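Local coordinates for protein motility-associated killing factor MakB (Vibrio cholerae serotype O1, PDB 6W1W) that probably acts as one component of a tripartite, pore-forming cytotoxin, with a fold resembling that of the alpha-pore-forming toxins, at residues Asn137-Leu142 and Thr265-Ser270; Asn295-Ala300 and Leu310-Thr315; Gly202-Thr207 and Glu252-Ala257; Asn8-Leu13 and Gln185-Lys190. All coordinates share one frame; numbering follows the deposited sequence.

Interaction 1 (Asn137-Leu142 and Thr265-Ser270); sequences NAEELL and TLSNMS
A buried carboxylate-to-hydroxyl contact joins Glu-139 to Ser-267 and Ser-270 where two long helices, 100-151 and 251-270, run side by side in the helical body. The short segments are nearly antiparallel, at 162° between their N-to-C directions, with axes 10.5 Å apart. That spacing suits a long side chain facing small ones. Glu-139 points toward the partner helix and, with its chain extended beyond CG (chi2 166°), spans the gap, delivering the carboxylate to the serines one helical turn apart. The two oxygens divide the work. OE1 takes a weak hydrogen bond from Ser-267 OG at 3.3 Å, while OE2 accepts from Ser-270 OG; the modelled oxygens lie too close for an ordinary hydrogen bond, so the length of this second bond is doubtful. The antiparallel pair belongs to an elongated helical bundle, in keeping with the protein's likeness to alpha-pore-forming toxins, and the acid bridges two of its helices. Serine suits both places, being small enough to sit against the facing helix yet able to donate to an acid. Lys-136, one turn before Glu-139, forms a salt bridge with OE1 and donates to the carbonyl O of Ser-267; its positive charge would be expected to favour the ionised carboxylate despite the burial. Tyr-29 of helix 9-35 covers Leu-266 and Ser-270, and its hydroxyl makes a weak hydrogen bond with OE2.

Interaction 2 (Asn295-Ala300 and Leu310-Thr315); sequences NELINA and LTDLQT
Leu-310 meets Leu-297 and Ala-300 at one end of the helical bundle, where the chain leaves helix 276-302 and turns back through the short helix 311-314 toward helix 316-333. The link is a helical hairpin turn closed by an apolar patch. Leu-310 stands at the N-cap position; here the residue's side chain serves the hydrophobic contact, while its carbonyl O accepts from both Leu-313 N and Gln-314 N to start the short helix. Its CG lies opposite the carbonyl carbon (chi1 -58°), and its two methyl branches take different partners. CD2 reaches CB of Ala-300 at 4.0 Å, where a small side chain lets the leucine come close to the helix surface. CD1 and CB both lie 3.9 Å from Leu-297 CD1, the two leucines sliding past each other in opposite directions. Leu-297 was modelled in two conformers, so its distances hold for one of them. Two residues on, Asp-312 offers Leu-297 its aliphatic part: its CB is 3.7 Å from CD2 of the leucine, and the two side chains cross at about a right angle. Its OD2 receives a weak hydrogen bond from Met-4 N near the chain's start. Leu-313, its CB directed toward the facing helix, also touches Trp-103 of helix 100-151 and Pro-307. Thr-315, the first residue to leave helical geometry, donates through OG1 to Thr-311 O at 3.2 Å, the donor OG1 standing 30° out of the carbonyl plane, and that oxygen also accepts from Thr-315 N.

Interaction 3 (Gly202-Thr207 and Glu252-Ala257); sequences GVVMTT and EAQAAA
The end of strand 193-203 passes the first turn of helix 251-270 most closely at Val-203 and Gln-254, whose CA atoms are 6.1 Å apart. Gln-254 points toward the strand and, extended beyond CG (chi2 172°), brings its terminal amide to the backbone of Val-204. OE1 accepts from Val-204 N over 3.1 Å in a nearly straight bond, the donor N tilted 29° from the carbonyl plane of the glutamine. NE2 in turn gives a weak bond to Val-204 O at 3.4 Å. A glutamine suits this place because one flat group both accepts and donates, matching the N-H and C=O of a single residue as an adjoining strand would. Its NE2 also donates to Ala-249 O, just before the helix. One methyl of each valine packs against the amide oxygen. CG2 of Val-203 lies 3.8 Å from OE1, its position anti to the backbone N turning it toward the helix, while CG2 of Val-204 comes to 3.7 Å from the same oxygen, its side chain crossing the glutamine at about a right angle. Val-203 also pairs through its backbone with Val-209 of the next strand. The arrangement therefore holds the end of a beta hairpin, strands 193-203 and 209-220, against the helical body, consistent with the folded-back beta-tongue of soluble alpha-pore-forming toxins of the ClyA kind.

Interaction 4 (Asn8-Leu13 and Gln185-Lys190); sequences NVDTAL and QLRAGK
Arg-187 reaches from the last turn of helix 183-187 to the first turns of helix 9-35, where its guanidinium group is met in two ways: Asp-10 at its edge and Leu-13 over one face. The side chain starts toward helix 9-35, CG lying opposite the backbone N (chi1 173°), and the bend at chi3 (38°) turns the guanidinium. NH1 donates to Asp-10 OD1 at 3.2 Å, completing a salt bridge. The carboxylate oxygen lies near the guanidinium plane, but the two planes stand 83° apart, so the arginine comes at OD1 from above the carboxylate plane. This is a single-point bridge, and both charged residues are solvent-exposed. Across the face, Leu-13 CD2 sits 3.5 Å above the guanidinium plane, displaced toward its rim, and touches CD and NE of the arginine at 3.6 Å each. Arginine fits because its long chain offers methylene and flat-face surface to the leucine while its edge still carries charge to the aspartate. The start of helix 9-35 and the end of helix 183-187 are both capped: Asn-8 OD1 accepts from Thr-11 N, and Gly-189 forms a Schellman motif whose positive phi suits glycine. On the buried side, Leu-13 packs on Phe-329 of helix 316-333, while Leu-186, next to Arg-187, lies on Thr-17 and Tyr-20 of helix 9-35; after helix 183-187 a short loop leads into strand 193-203.

The four contacts are spread along an elongated, mainly helical molecule. Interactions 1 and 3 share helix 251-270, with centres about 22 Å apart on the same side of the chain's centre. Interactions 2 and 4 lie on the opposite side, their centres about 27 Å apart, while the centres of 2 and 3, the farthest separated, are about 70 Å apart. Along the chain, interaction 3 falls between the two segments of interaction 1, interactions 1 and 4 cross, and interaction 2 comes last of all. The sheet hairpin beside interaction 3 is thus fixed to the same helix that interaction 1 ties into the bundle, consistent with a soluble form in which the hairpin is folded against the helical body.

Interaction 1 (Asn137-Leu142 and Thr265-Ser270)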
loop_
_atom_site.group_PDB
_atom_site.type_symbol
_atom_site.label_atom_id
_atom_site.label_comp_id
_atom_site.label_asym_id
_atom_site.label_seq_id
_atom_site.Cartn_x
_atom_site.Cartn_y
_atom_site.Cartn_z
ATOM N N ASN A 137 -10.939 13.160 -3.758
ATOM C CA ASN A 137 -12.165 13.952 -3.683
ATOM C C ASN A 137 -12.683 14.036 -2.252
ATOM O O ASN A 137 -12.920 15.133 -1.731
ATOM C CB ASN A 137 -13.236 13.361 -4.603
ATOM C CG ASN A 137 -13.272 14.025 -5.971
ATOM O OD1 ASN A 137 -12.748 15.128 -6.157
ATOM N ND2 ASN A 137 -13.908 13.359 -6.935
ATOM N N ALA A 138 -12.875 12.885 -1.601
ATOM C CA ALA A 138 -13.415 12.890 -0.244
ATOM C C ALA A 138 -12.470 13.572 0.735
ATOM O O ALA A 138 -12.917 14.093 1.764
ATOM C CB ALA A 138 -13.714 11.465 0.217
ATOM N N GLU A 139 -11.167 13.578 0.441
ATOM C CA GLU A 139 -10.224 14.298 1.289
ATOM C C GLU A 139 -10.449 15.803 1.204
ATOM O O GLU A 139 -10.563 16.482 2.231
ATOM C CB GLU A 139 -8.787 13.942 0.903
ATOM C CG GLU A 139 -8.259 12.663 1.550
ATOM C CD GLU A 139 -6.977 12.168 0.901
ATOM O OE1 GLU A 139 -6.251 12.996 0.309
ATOM O OE2 GLU A 139 -6.706 10.950 0.966
ATOM N N GLU A 140 -10.528 16.339 -0.020
ATOM C CA GLU A 140 -10.708 17.779 -0.199
ATOM C C GLU A 140 -11.990 18.274 0.459
ATOM O O GLU A 140 -12.074 19.440 0.861
ATOM C CB GLU A 140 -10.708 18.123 -1.688
ATOM C CG GLU A 140 -10.768 19.616 -1.988
ATOM C CD GLU A 140 -10.858 19.909 -3.473
ATOM O OE1 GLU A 140 -10.661 18.972 -4.275
ATOM O OE2 GLU A 140 -11.128 21.074 -3.836
ATOM N N LEU A 141 -12.994 17.405 0.578
ATOM C CA LEU A 141 -14.205 17.782 1.296
ATOM C C LEU A 141 -13.925 17.948 2.782
ATOM O O LEU A 141 -14.378 18.917 3.403
ATOM C CB LEU A 141 -15.299 16.741 1.066
ATOM C CG LEU A 141 -15.869 16.651 -0.349
ATOM C CD1 LEU A 141 -16.907 15.549 -0.406
ATOM C CD2 LEU A 141 -16.462 17.987 -0.796
ATOM N N LEU A 142 -13.177 17.010 3.366
ATOM C CA LEU A 142 -12.768 17.148 4.760
ATOM C C LEU A 142 -11.842 18.342 4.941
ATOM O O LEU A 142 -12.010 19.136 5.874
ATOM C CB LEU A 142 -12.094 15.863 5.231
ATOM C CG LEU A 142 -13.056 14.744 5.620
ATOM C CD1 LEU A 142 -12.329 13.419 5.716
ATOM C CD2 LEU A 142 -13.734 15.086 6.939
ATOM N N THR A 265 -2.257 13.660 7.176
ATOM C CA THR A 265 -1.571 12.385 6.985
ATOM C C THR A 265 -2.290 11.523 5.955
ATOM O O THR A 265 -1.638 10.787 5.202
ATOM C CB THR A 265 -1.424 11.629 8.317
ATOM O OG1 THR A 265 -2.708 11.460 8.931
ATOM C CG2 THR A 265 -0.487 12.383 9.281
ATOM N N LEU A 266 -3.623 11.614 5.902
ATOM C CA LEU A 266 -4.376 10.931 4.854
ATOM C C LEU A 266 -3.973 11.431 3.472
ATOM O O LEU A 266 -3.791 10.633 2.545
ATOM C CB LEU A 266 -5.875 11.122 5.072
ATOM C CG LEU A 266 -6.533 10.346 6.212
ATOM C CD1 LEU A 266 -8.014 10.688 6.321
ATOM C CD2 LEU A 266 -6.345 8.854 6.020
ATOM N N SER A 267 -3.829 12.750 3.316
ATOM C CA SER A 267 -3.368 13.298 2.042
ATOM C C SER A 267 -2.015 12.721 1.649
ATOM O O SER A 267 -1.824 12.298 0.503
ATOM C CB SER A 267 -3.300 14.824 2.113
ATOM O OG SER A 267 -4.557 15.413 1.821
ATOM N N ASN A 268 -1.064 12.689 2.586
ATOM C CA ASN A 268 0.252 12.146 2.270
ATOM C C ASN A 268 0.198 10.641 2.058
ATOM O O ASN A 268 0.926 10.106 1.212
ATOM C CB ASN A 268 1.249 12.489 3.374
ATOM C CG ASN A 268 1.536 13.974 3.454
ATOM O OD1 ASN A 268 1.418 14.582 4.517
ATOM N ND2 ASN A 268 1.923 14.565 2.329
ATOM N N MET A 269 -0.648 9.947 2.820
ATOM C CA MET A 269 -0.823 8.515 2.612
ATOM C C MET A 269 -1.364 8.225 1.218
ATOM O O MET A 269 -0.927 7.270 0.564
ATOM C CB MET A 269 -1.757 7.943 3.676
ATOM C CG MET A 269 -1.453 6.519 4.110
ATOM S SD MET A 269 -2.424 6.048 5.569
ATOM C CE MET A 269 -2.362 7.554 6.547
ATOM N N SER A 270 -2.323 9.036 0.749
ATOM C CA SER A 270 -2.920 8.797 -0.560
ATOM C C SER A 270 -1.934 9.042 -1.690
ATOM O O SER A 270 -2.040 8.406 -2.742
ATOM C CB SER A 270 -4.155 9.677 -0.754
ATOM O OG SER A 270 -5.231 9.230 0.052
#

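Interaction 2 (Asn295-Ala300 and Leu310-Thr315)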
loop_
_atom_site.group_PDB
_atom_site.type_symbol
_atom_site.label_atom_id
_atom_site.label_comp_id
_atom_site.label_asym_id
_atom_site.label_seq_id
_atom_site.Cartn_x
_atom_site.Cartn_y
_atom_site.Cartn_z
ATOM N N ASN A 295 6.287 -13.461 -30.181
ATOM C CA ASN A 295 5.792 -13.106 -31.507
ATOM C C ASN A 295 6.867 -13.323 -32.560
ATOM O O ASN A 295 6.619 -13.957 -33.591
ATOM C CB ASN A 295 5.305 -11.654 -31.528
ATOM C CG ASN A 295 3.879 -11.501 -31.017
ATOM O OD1 ASN A 295 3.109 -12.464 -30.971
ATOM N ND2 ASN A 295 3.518 -10.277 -30.639
ATOM N N GLU A 296 8.077 -12.814 -32.309
ATOM C CA GLU A 296 9.162 -12.967 -33.275
ATOM C C GLU A 296 9.493 -14.432 -33.527
ATOM O O GLU A 296 9.922 -14.791 -34.629
ATOM C CB GLU A 296 10.407 -12.218 -32.796
ATOM C CG GLU A 296 10.224 -10.711 -32.664
ATOM C CD GLU A 296 9.904 -10.030 -33.985
ATOM O OE1 GLU A 296 10.287 -10.565 -35.050
ATOM O OE2 GLU A 296 9.267 -8.955 -33.957
ATOM N N LEU A 297 9.296 -15.297 -32.531
ATOM C CA LEU A 297 9.586 -16.712 -32.729
ATOM C C LEU A 297 8.509 -17.393 -33.569
ATOM O O LEU A 297 8.821 -18.264 -34.389
ATOM C CB LEU A 297 9.750 -17.414 -31.379
ATOM C CG LEU A 297 11.179 -17.523 -30.832
ATOM C CD1 LEU A 297 12.072 -18.259 -31.821
ATOM C CD2 LEU A 297 11.771 -16.161 -30.493
ATOM N N ILE A 298 7.244 -17.009 -33.389
ATOM C CA ILE A 298 6.178 -17.605 -34.188
ATOM C C ILE A 298 6.326 -17.218 -35.654
ATOM O O ILE A 298 6.202 -18.065 -36.547
ATOM C CB ILE A 298 4.800 -17.200 -33.634
ATOM C CG1 ILE A 298 4.595 -17.792 -32.240
ATOM C CG2 ILE A 298 3.697 -17.658 -34.574
ATOM C CD1 ILE A 298 3.302 -17.366 -31.577
ATOM N N ASN A 299 6.610 -15.941 -35.923
ATOM C CA ASN A 299 6.818 -15.498 -37.299
ATOM C C ASN A 299 7.986 -16.233 -37.943
ATOM O O ASN A 299 7.927 -16.592 -39.124
ATOM C CB ASN A 299 7.056 -13.988 -37.340
ATOM C CG ASN A 299 5.934 -13.198 -36.691
ATOM O OD1 ASN A 299 5.048 -13.762 -36.044
ATOM N ND2 ASN A 299 5.972 -11.881 -36.854
ATOM N N ALA A 300 9.057 -16.465 -37.180
ATOM C CA ALA A 300 10.212 -17.166 -37.728
ATOM C C ALA A 300 9.893 -18.632 -37.993
ATOM O O ALA A 300 10.383 -19.212 -38.970
ATOM C CB ALA A 300 11.404 -17.036 -36.782
ATOM N N LEU A 310 17.233 -21.226 -33.886
ATOM C CA LEU A 310 16.585 -20.148 -33.140
ATOM C C LEU A 310 17.076 -20.222 -31.699
ATOM O O LEU A 310 16.630 -21.073 -30.924
ATOM C CB LEU A 310 15.068 -20.267 -33.232
ATOM C CG LEU A 310 14.497 -20.239 -34.653
ATOM C CD1 LEU A 310 13.065 -20.742 -34.663
ATOM C CD2 LEU A 310 14.584 -18.839 -35.245
ATOM N N THR A 311 17.995 -19.319 -31.335
ATOM C CA THR A 311 18.651 -19.425 -30.033
ATOM C C THR A 311 17.653 -19.316 -28.888
ATOM O O THR A 311 17.838 -19.955 -27.847
ATOM C CB THR A 311 19.740 -18.359 -29.879
ATOM O OG1 THR A 311 19.135 -17.064 -29.776
ATOM C CG2 THR A 311 20.703 -18.387 -31.065
ATOM N N ASP A 312 16.592 -18.523 -29.058
ATOM C CA ASP A 312 15.561 -18.438 -28.030
ATOM C C ASP A 312 14.880 -19.778 -27.789
ATOM O O ASP A 312 14.294 -19.982 -26.720
ATOM C CB ASP A 312 14.512 -17.386 -28.405
ATOM C CG ASP A 312 14.882 -15.989 -27.925
ATOM O OD1 ASP A 312 15.822 -15.390 -28.485
ATOM O OD2 ASP A 312 14.224 -15.488 -26.989
ATOM N N LEU A 313 14.940 -20.693 -28.757
ATOM C CA LEU A 313 14.321 -22.001 -28.599
ATOM C C LEU A 313 15.268 -23.005 -27.950
ATOM O O LEU A 313 14.827 -23.854 -27.166
ATOM C CB LEU A 313 13.839 -22.518 -29.959
ATOM C CG LEU A 313 12.587 -23.400 -29.925
ATOM C CD1 LEU A 313 11.444 -22.668 -29.232
ATOM C CD2 LEU A 313 12.185 -23.842 -31.328
ATOM N N GLN A 314 16.567 -22.914 -28.252
ATOM C CA GLN A 314 17.544 -23.812 -27.643
ATOM C C GLN A 314 17.681 -23.543 -26.147
ATOM O O GLN A 314 17.629 -24.468 -25.328
ATOM C CB GLN A 314 18.896 -23.650 -28.339
ATOM C CG GLN A 314 18.849 -23.826 -29.853
ATOM C CD GLN A 314 20.049 -23.209 -30.556
ATOM O OE1 GLN A 314 20.548 -22.158 -30.153
ATOM N NE2 GLN A 314 20.518 -23.865 -31.616
ATOM N N THR A 315 17.852 -22.275 -25.774
ATOM C CA THR A 315 18.034 -21.866 -24.385
ATOM C C THR A 315 16.724 -21.776 -23.612
ATOM O O THR A 315 16.568 -20.907 -22.750
ATOM C CB THR A 315 18.773 -20.529 -24.358
ATOM O OG1 THR A 315 17.876 -19.470 -24.717
ATOM C CG2 THR A 315 19.943 -20.554 -25.332
#

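Interaction 3 (Gly202-Thr207 and Glu252-Ala257)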
loop_
_atom_site.group_PDB
_atom_site.type_symbol
_atom_site.label_atom_id
_atom_site.label_comp_id
_atom_site.label_asym_id
_atom_site.label_seq_id
_atom_site.Cartn_x
_atom_site.Cartn_y
_atom_site.Cartn_z
ATOM N N GLY A 202 -7.346 13.025 22.044
ATOM C CA GLY A 202 -8.422 13.511 22.889
ATOM C C GLY A 202 -8.252 14.992 23.147
ATOM O O GLY A 202 -7.215 15.585 22.843
ATOM N N VAL A 203 -9.294 15.593 23.716
ATOM C CA VAL A 203 -9.322 17.022 24.010
ATOM C C VAL A 203 -9.520 17.192 25.510
ATOM O O VAL A 203 -10.415 16.571 26.096
ATOM C CB VAL A 203 -10.424 17.743 23.210
ATOM C CG1 VAL A 203 -11.702 16.911 23.195
ATOM C CG2 VAL A 203 -10.692 19.129 23.790
ATOM N N VAL A 204 -8.695 18.039 26.126
ATOM C CA VAL A 204 -8.603 18.125 27.580
ATOM C C VAL A 204 -9.135 19.469 28.066
ATOM O O VAL A 204 -9.230 20.443 27.316
ATOM C CB VAL A 204 -7.155 17.919 28.075
ATOM C CG1 VAL A 204 -6.582 16.618 27.523
ATOM C CG2 VAL A 204 -6.271 19.111 27.693
ATOM N N MET A 205 -9.477 19.506 29.357
ATOM C CA MET A 205 -9.857 20.721 30.069
ATOM C C MET A 205 -9.886 20.423 31.563
ATOM O O MET A 205 -10.938 20.070 32.107
ATOM C CB MET A 205 -11.214 21.241 29.585
ATOM C CG MET A 205 -11.193 22.685 29.098
ATOM S SD MET A 205 -11.088 23.928 30.409
ATOM C CE MET A 205 -9.316 24.163 30.572
ATOM N N THR A 206 -8.720 20.521 32.213
ATOM C CA THR A 206 -8.496 20.143 33.611
ATOM C C THR A 206 -8.617 18.634 33.834
ATOM O O THR A 206 -8.168 18.118 34.867
ATOM C CB THR A 206 -9.446 20.902 34.547
ATOM N N THR A 207 -9.218 17.923 32.873
ATOM C CA THR A 207 -9.292 16.464 32.874
ATOM C C THR A 207 -8.936 15.916 31.492
ATOM O O THR A 207 -7.898 16.276 30.923
ATOM C CB THR A 207 -10.688 15.979 33.300
ATOM O OG1 THR A 207 -11.694 16.617 32.498
ATOM C CG2 THR A 207 -10.949 16.285 34.776
ATOM N N GLU A 252 -12.350 23.623 21.225
ATOM C CA GLU A 252 -12.540 23.519 19.783
ATOM C C GLU A 252 -11.212 23.591 19.043
ATOM O O GLU A 252 -10.977 22.826 18.099
ATOM C CB GLU A 252 -13.485 24.616 19.291
ATOM C CG GLU A 252 -14.955 24.338 19.553
ATOM C CD GLU A 252 -15.869 25.202 18.705
ATOM O OE1 GLU A 252 -15.437 25.636 17.613
ATOM O OE2 GLU A 252 -17.020 25.444 19.127
ATOM N N ALA A 253 -10.330 24.503 19.462
ATOM C CA ALA A 253 -9.041 24.657 18.799
ATOM C C ALA A 253 -8.229 23.369 18.842
ATOM O O ALA A 253 -7.515 23.052 17.883
ATOM C CB ALA A 253 -8.260 25.804 19.440
ATOM N N GLN A 254 -8.322 22.614 19.936
ATOM C CA GLN A 254 -7.660 21.314 19.979
ATOM C C GLN A 254 -8.258 20.370 18.947
ATOM O O GLN A 254 -7.529 19.742 18.169
ATOM C CB GLN A 254 -7.761 20.710 21.380
ATOM C CG GLN A 254 -6.850 21.358 22.410
ATOM C CD GLN A 254 -7.126 20.855 23.813
ATOM O OE1 GLN A 254 -6.917 19.678 24.118
ATOM N NE2 GLN A 254 -7.615 21.743 24.672
ATOM N N ALA A 255 -9.591 20.269 18.920
ATOM C CA ALA A 255 -10.255 19.422 17.933
ATOM C C ALA A 255 -9.969 19.900 16.518
ATOM O O ALA A 255 -9.802 19.085 15.602
ATOM C CB ALA A 255 -11.761 19.392 18.185
ATOM N N ALA A 256 -9.911 21.218 16.319
ATOM C CA ALA A 256 -9.580 21.745 15.001
ATOM C C ALA A 256 -8.168 21.342 14.599
ATOM O O ALA A 256 -7.933 20.897 13.468
ATOM C CB ALA A 256 -9.735 23.267 14.986
ATOM N N ALA A 257 -7.218 21.463 15.529
ATOM C CA ALA A 257 -5.827 21.152 15.219
ATOM C C ALA A 257 -5.622 19.654 15.021
ATOM O O ALA A 257 -4.847 19.238 14.150
ATOM C CB ALA A 257 -4.920 21.687 16.324
#

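Interaction 4 (Asn8-Leu13 and Gln185-Lys190)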
loop_
_atom_site.group_PDB
_atom_site.type_symbol
_atom_site.label_atom_id
_atom_site.label_comp_id
_atom_site.label_asym_id
_atom_site.label_seq_id
_atom_site.Cartn_x
_atom_site.Cartn_y
_atom_site.Cartn_z
ATOM N N ASN A 8 14.995 -10.592 -17.048
ATOM C CA ASN A 8 16.127 -10.549 -16.126
ATOM C C ASN A 8 15.605 -10.759 -14.710
ATOM O O ASN A 8 14.904 -9.899 -14.167
ATOM C CB ASN A 8 16.872 -9.224 -16.247
ATOM C CG ASN A 8 18.080 -9.151 -15.330
ATOM O OD1 ASN A 8 17.960 -8.793 -14.158
ATOM N ND2 ASN A 8 19.252 -9.479 -15.862
ATOM N N VAL A 9 15.950 -11.903 -14.112
ATOM C CA VAL A 9 15.331 -12.316 -12.854
ATOM C C VAL A 9 15.555 -11.270 -11.771
ATOM O O VAL A 9 14.682 -11.036 -10.926
ATOM C CB VAL A 9 15.861 -13.694 -12.421
ATOM C CG1 VAL A 9 15.010 -14.255 -11.285
ATOM C CG2 VAL A 9 15.888 -14.647 -13.607
ATOM N N ASP A 10 16.717 -10.618 -11.782
ATOM C CA ASP A 10 16.964 -9.554 -10.817
ATOM C C ASP A 10 16.052 -8.360 -11.081
ATOM O O ASP A 10 15.370 -7.875 -10.170
ATOM C CB ASP A 10 18.437 -9.146 -10.851
ATOM C CG ASP A 10 19.109 -9.287 -9.497
ATOM O OD1 ASP A 10 18.513 -8.857 -8.486
ATOM O OD2 ASP A 10 20.229 -9.840 -9.442
ATOM N N THR A 11 16.012 -7.882 -12.328
ATOM C CA THR A 11 15.160 -6.739 -12.646
ATOM C C THR A 11 13.683 -7.085 -12.497
ATOM O O THR A 11 12.872 -6.208 -12.180
ATOM C CB THR A 11 15.444 -6.244 -14.065
ATOM O OG1 THR A 11 16.853 -6.283 -14.312
ATOM C CG2 THR A 11 14.958 -4.812 -14.232
ATOM N N ALA A 12 13.320 -8.351 -12.712
ATOM C CA ALA A 12 11.930 -8.767 -12.571
ATOM C C ALA A 12 11.485 -8.724 -11.115
ATOM O O ALA A 12 10.419 -8.184 -10.797
ATOM C CB ALA A 12 11.747 -10.169 -13.155
ATOM N N LEU A 13 12.297 -9.283 -10.212
ATOM C CA LEU A 13 11.920 -9.375 -8.804
ATOM C C LEU A 13 11.836 -8.014 -8.128
ATOM O O LEU A 13 11.134 -7.879 -7.119
ATOM C CB LEU A 13 12.910 -10.268 -8.060
ATOM C CG LEU A 13 12.520 -11.741 -7.930
ATOM C CD1 LEU A 13 12.168 -12.344 -9.283
ATOM C CD2 LEU A 13 13.642 -12.532 -7.265
ATOM N N GLN A 185 15.346 -8.878 0.789
ATOM C CA GLN A 185 14.744 -9.366 2.024
ATOM C C GLN A 185 13.749 -10.483 1.740
ATOM O O GLN A 185 13.850 -11.578 2.308
ATOM C CB GLN A 185 14.064 -8.215 2.765
ATOM C CG GLN A 185 15.033 -7.272 3.460
ATOM C CD GLN A 185 15.903 -7.987 4.475
ATOM O OE1 GLN A 185 15.443 -8.337 5.563
ATOM N NE2 GLN A 185 17.164 -8.217 4.120
ATOM N N LEU A 186 12.789 -10.225 0.846
ATOM C CA LEU A 186 11.733 -11.196 0.570
ATOM C C LEU A 186 12.283 -12.449 -0.103
ATOM O O LEU A 186 11.858 -13.567 0.218
ATOM C CB LEU A 186 10.650 -10.548 -0.290
ATOM C CG LEU A 186 9.793 -9.478 0.393
ATOM C CD1 LEU A 186 9.038 -8.649 -0.637
ATOM C CD2 LEU A 186 8.828 -10.121 1.380
ATOM N N ARG A 187 13.222 -12.289 -1.040
ATOM C CA ARG A 187 13.811 -13.457 -1.689
ATOM C C ARG A 187 14.554 -14.334 -0.689
ATOM O O ARG A 187 14.547 -15.565 -0.815
ATOM C CB ARG A 187 14.737 -13.024 -2.830
ATOM C CG ARG A 187 15.524 -14.172 -3.464
ATOM C CD ARG A 187 16.005 -13.853 -4.878
ATOM N NE ARG A 187 16.437 -12.465 -5.028
ATOM C CZ ARG A 187 17.170 -12.014 -6.042
ATOM N NH1 ARG A 187 17.514 -10.733 -6.102
ATOM N NH2 ARG A 187 17.571 -12.848 -6.993
ATOM N N ALA A 188 15.169 -13.726 0.327
ATOM C CA ALA A 188 15.915 -14.461 1.340
ATOM C C ALA A 188 15.021 -15.196 2.333
ATOM O O ALA A 188 15.544 -15.893 3.210
ATOM C CB ALA A 188 16.844 -13.512 2.098
ATOM N N GLY A 189 13.703 -15.057 2.224
ATOM C CA GLY A 189 12.789 -15.751 3.105
ATOM C C GLY A 189 12.454 -15.030 4.393
ATOM O O GLY A 189 11.664 -15.558 5.189
ATOM N N LYS A 190 13.030 -13.852 4.629
ATOM C CA LYS A 190 12.715 -13.085 5.827
ATOM C C LYS A 190 11.231 -12.740 5.860
ATOM O O LYS A 190 10.673 -12.252 4.876
ATOM C CB LYS A 190 13.558 -11.811 5.874
ATOM C CG LYS A 190 14.821 -11.927 6.713
ATOM C CD LYS A 190 15.757 -13.024 6.214
ATOM C CE LYS A 190 16.979 -13.157 7.118
ATOM N NZ LYS A 190 17.899 -14.234 6.658
#